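Local coordinates for protein Pbp related beta-lactamase (Pyrococcus abyssi, PDB 2QMI) that probably acts as a serine peptidase of the penicillin-binding-protein and beta-lactamase family, assembling into a self-compartmentalizing octamer, at residues I184-K187 against I188-L192; L248-I252 against E253-S257. One frame throughout, in Å; residues are numbered along the deposited sequence.

Contact 1: residues I184-K187 against I188-L192; sequences IKKK and ILEPL
A wide pi-type turn in helix 180-189 brings Ile184 and Lys185 against residues five positions on. The evidence is in the carbonyls. Ile184 O accepts from Leu189 N at 3.0 Å with a nearly straight N-H...O angle of 167°, whereas Ile188 N, also 3.0 Å from Ile184 O, makes only a weak bond, bent to 127°. Lys185 O repeats the five-residue step and receives Glu190 N at 3.1 Å. The next carbonyl, Lys186 O, faces a proline at the corresponding place. Pro191 has no N-H to give, and its ring carbon CD lies 3.2 Å from Lys186 O instead.

The apolar side of the turn packs within the helical part of the beta-lactamase-type fold. Ile184 CG2, set anti to the backbone N, meets Leu189 CG at 4.0 Å, the two side chains crossing at a slant, while the CD1 ends of Ile184 and Ile188 stand 4.3 Å apart. Helix 61-74 covers this side: Ala68 lies on Ile184, Leu67 on Ile188 and Phe64 on Leu189. Its start carries an SxxK-type pattern, consistent with the nucleophile region of this family.

At the exposed edge of the turn two lysines approach Glu190 loosely, Lys185 near OE2 and Lys186 near OE1. Lys185 lays its CE 3.7 Å from Glu190 OE2, its chain bending at chi2 (67°) and again at chi4; its ammonium group stays beyond salt-bridge distance of Glu190 and has a weak, long ion pair with Glu203. Lys186 runs beside Glu190 and in the same direction, with its NZ 4.2 Å from Glu190 OE1, also too long for a salt bridge.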
# COMPACT_ATOMS: atom_id res chain seq x y z
N ILE A 184 35.50 11.79 41.03
CA ILE A 184 36.28 11.40 39.85
C ILE A 184 37.10 12.59 39.35
O ILE A 184 38.28 12.45 39.03
CB ILE A 184 35.38 10.92 38.69
CG1 ILE A 184 34.57 9.70 39.10
CG2 ILE A 184 36.24 10.61 37.47
CD1 ILE A 184 35.40 8.53 39.59
N LYS A 185 36.44 13.74 39.28
CA LYS A 185 37.05 14.99 38.82
C LYS A 185 38.25 15.39 39.68
O LYS A 185 39.34 15.64 39.18
CB LYS A 185 36.00 16.10 38.85
CG LYS A 185 36.50 17.50 38.47
CD LYS A 185 36.90 17.57 37.01
CE LYS A 185 37.07 19.02 36.55
NZ LYS A 185 35.79 19.79 36.68
N LYS A 186 38.02 15.44 40.99
CA LYS A 186 39.05 15.83 41.96
C LYS A 186 40.16 14.80 42.19
O LYS A 186 41.34 15.15 42.18
CB LYS A 186 38.38 16.14 43.30
CG LYS A 186 37.33 17.23 43.26
CD LYS A 186 37.96 18.60 43.07
CE LYS A 186 36.92 19.71 43.17
NZ LYS A 186 37.56 21.05 43.01
N LYS A 187 39.78 13.55 42.41
CA LYS A 187 40.76 12.50 42.70
C LYS A 187 41.41 11.79 41.51
O LYS A 187 42.36 11.01 41.71
CB LYS A 187 40.12 11.43 43.60
CG LYS A 187 39.42 11.98 44.82
CD LYS A 187 40.35 12.83 45.67
CE LYS A 187 39.59 13.50 46.81
NZ LYS A 187 40.51 14.25 47.70
N ILE A 188 40.95 12.05 40.29
CA ILE A 188 41.51 11.36 39.13
C ILE A 188 41.78 12.19 37.88
O ILE A 188 42.90 12.22 37.38
CB ILE A 188 40.60 10.15 38.73
CG1 ILE A 188 40.61 9.10 39.84
CG2 ILE A 188 41.09 9.52 37.43
CD1 ILE A 188 39.68 7.92 39.60
N LEU A 189 40.76 12.87 37.37
CA LEU A 189 40.90 13.68 36.17
C LEU A 189 41.89 14.84 36.27
O LEU A 189 42.75 15.00 35.41
CB LEU A 189 39.53 14.20 35.72
CG LEU A 189 38.52 13.12 35.33
CD1 LEU A 189 37.27 13.78 34.74
CD2 LEU A 189 39.17 12.18 34.31
N GLU A 190 41.76 15.67 37.31
CA GLU A 190 42.66 16.82 37.45
C GLU A 190 44.10 16.40 37.73
O GLU A 190 45.02 16.88 37.09
CB GLU A 190 42.12 17.78 38.53
CG GLU A 190 40.73 18.32 38.19
CD GLU A 190 40.24 19.41 39.13
OE1 GLU A 190 40.29 19.22 40.37
OE2 GLU A 190 39.78 20.47 38.63
N PRO A 191 44.32 15.49 38.69
CA PRO A 191 45.70 15.08 38.95
C PRO A 191 46.34 14.37 37.76
O PRO A 191 47.57 14.28 37.66
CB PRO A 191 45.57 14.16 40.18
CG PRO A 191 44.15 13.68 40.11
CD PRO A 191 43.41 14.91 39.69
N LEU A 192 45.51 13.86 36.85
CA LEU A 192 46.01 13.16 35.67
C LEU A 192 46.12 14.11 34.47
O LEU A 192 46.60 13.72 33.41
CB LEU A 192 45.10 11.98 35.32
CG LEU A 192 45.70 10.58 35.37
CD1 LEU A 192 46.58 10.40 36.60
CD2 LEU A 192 44.57 9.56 35.36

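Contact 2: residues L248-I252 against E253-S257; sequences LKMYI and ERDES
Lys249 NZ is held by three oxygens: it forms a salt bridge to Glu253 OE2 at 2.8 Å, bonds weakly to Glu253 OE1 at 3.0 Å, and also donates to Gly30 O in the adjoining beta hairpin. The lysine reaches there through an extended chain that turns only at chi4 (56°), and NZ meets OE2 from above the carboxylate, 37° out of its plane.

Next to this pair helix 241-252 ends in a Schellman motif. Asp255 N bonds to Met250 O at 3.0 Å, in the carbonyl plane, and Arg254 N to Tyr251 O at 3.0 Å, from well above the Tyr251 carbonyl plane; Arg254 is the C-prime residue, and its positive phi of 38° turns the chain out of the helix. Its guanidinium has Ile252 O over one face and a salt bridge to Glu268.

Met250 crosses Asp255 at about a right angle, CG lying 3.1 Å from Asp255 OD1, while Met250 CE lies over the centre of one face of the Tyr251 ring. The same OD1 accepts Ser257 N at 3.0 Å, forming an Asx turn, and Asp255 OD2 uses its syn lone pair for Ser257 OG, 2.6 Å away.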
# COMPACT_ATOMS: atom_id res chain seq x y z
N LEU A 248 45.74 6.19 30.05
CA LEU A 248 46.39 4.90 29.82
C LEU A 248 47.83 4.95 30.32
O LEU A 248 48.32 3.99 30.90
CB LEU A 248 46.36 4.57 28.32
CG LEU A 248 45.03 3.98 27.83
CD1 LEU A 248 44.92 4.04 26.31
CD2 LEU A 248 44.92 2.56 28.33
N LYS A 249 48.48 6.10 30.11
CA LYS A 249 49.87 6.31 30.53
C LYS A 249 50.07 5.92 32.00
O LYS A 249 51.07 5.30 32.36
CB LYS A 249 50.24 7.79 30.31
CG LYS A 249 51.67 8.18 30.66
CD LYS A 249 51.92 9.66 30.31
CE LYS A 249 53.36 10.10 30.63
NZ LYS A 249 54.40 9.24 29.95
N MET A 250 49.11 6.28 32.84
CA MET A 250 49.18 5.97 34.26
C MET A 250 49.30 4.46 34.50
O MET A 250 50.18 4.01 35.24
CB MET A 250 47.95 6.50 34.99
CG MET A 250 48.06 6.39 36.49
SD MET A 250 46.47 6.18 37.30
CE MET A 250 46.17 4.45 36.96
N TYR A 251 48.41 3.68 33.89
CA TYR A 251 48.43 2.23 34.07
C TYR A 251 49.72 1.63 33.52
O TYR A 251 50.39 0.85 34.20
CB TYR A 251 47.22 1.59 33.38
CG TYR A 251 45.88 1.93 34.02
CD1 TYR A 251 45.48 1.34 35.22
CD2 TYR A 251 45.02 2.84 33.41
CE1 TYR A 251 44.25 1.66 35.81
CE2 TYR A 251 43.79 3.17 33.99
CZ TYR A 251 43.41 2.58 35.19
OH TYR A 251 42.22 2.94 35.78
N ILE A 252 50.08 2.01 32.30
CA ILE A 252 51.30 1.48 31.68
C ILE A 252 52.54 1.68 32.54
O ILE A 252 53.21 0.71 32.93
CB ILE A 252 51.54 2.13 30.30
CG1 ILE A 252 50.43 1.74 29.33
CG2 ILE A 252 52.91 1.71 29.75
CD1 ILE A 252 50.40 2.60 28.07
N GLU A 253 52.86 2.94 32.83
CA GLU A 253 54.03 3.29 33.62
C GLU A 253 53.81 3.03 35.11
O GLU A 253 54.62 3.41 35.95
CB GLU A 253 54.38 4.76 33.40
CG GLU A 253 54.42 5.16 31.93
CD GLU A 253 54.76 6.63 31.73
OE1 GLU A 253 54.15 7.48 32.42
OE2 GLU A 253 55.63 6.93 30.89
N ARG A 254 52.70 2.36 35.41
CA ARG A 254 52.33 2.04 36.78
C ARG A 254 52.68 3.18 37.71
O ARG A 254 53.28 2.99 38.77
CB ARG A 254 53.01 0.75 37.21
CG ARG A 254 52.78 -0.40 36.23
CD ARG A 254 53.01 -1.74 36.89
NE ARG A 254 52.64 -2.87 36.03
CZ ARG A 254 51.51 -2.96 35.33
NH1 ARG A 254 50.62 -1.98 35.35
NH2 ARG A 254 51.27 -4.06 34.63
N ASP A 255 52.30 4.38 37.28
CA ASP A 255 52.53 5.60 38.04
C ASP A 255 51.62 5.60 39.27
O ASP A 255 50.48 5.11 39.21
CB ASP A 255 52.24 6.81 37.14
CG ASP A 255 51.45 7.88 37.84
OD1 ASP A 255 50.29 7.60 38.24
OD2 ASP A 255 51.98 9.00 38.00
N GLU A 256 52.11 6.15 40.38
CA GLU A 256 51.35 6.15 41.63
C GLU A 256 50.76 7.48 42.10
O GLU A 256 50.66 7.73 43.30
CB GLU A 256 52.23 5.55 42.73
CG GLU A 256 52.71 4.14 42.39
CD GLU A 256 53.69 3.56 43.39
OE1 GLU A 256 54.77 4.17 43.58
OE2 GLU A 256 53.39 2.50 43.99
N SER A 257 50.36 8.33 41.16
CA SER A 257 49.76 9.62 41.50
C SER A 257 48.36 9.44 42.11
O SER A 257 47.88 10.31 42.83
CB SER A 257 49.63 10.50 40.26
OG SER A 257 50.88 10.75 39.64

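How the contacts relate
The two contacts follow one another along the chain, contact 1 closing before contact 2 opens, and their centres lie about 14 Å apart, on the same side of the chain's centre and both in the beta-lactamase-type part of the protein. Each sits toward the C-terminal side of its own helix, 180-189 or 241-252. They meet where Leu192 CD1 packs 4.3 Å from Met250 SD, and both these residues also touch Ile258. Contact 1 rests on helix 61-74, while contact 2 packs on helix 261-267 and, through Leu248 and Ile252, on strands 21-28 and 310-316. Helix 241-252 thus touches both the antiparallel sheet and the end of helix 180-189; no other subunit touches either contact.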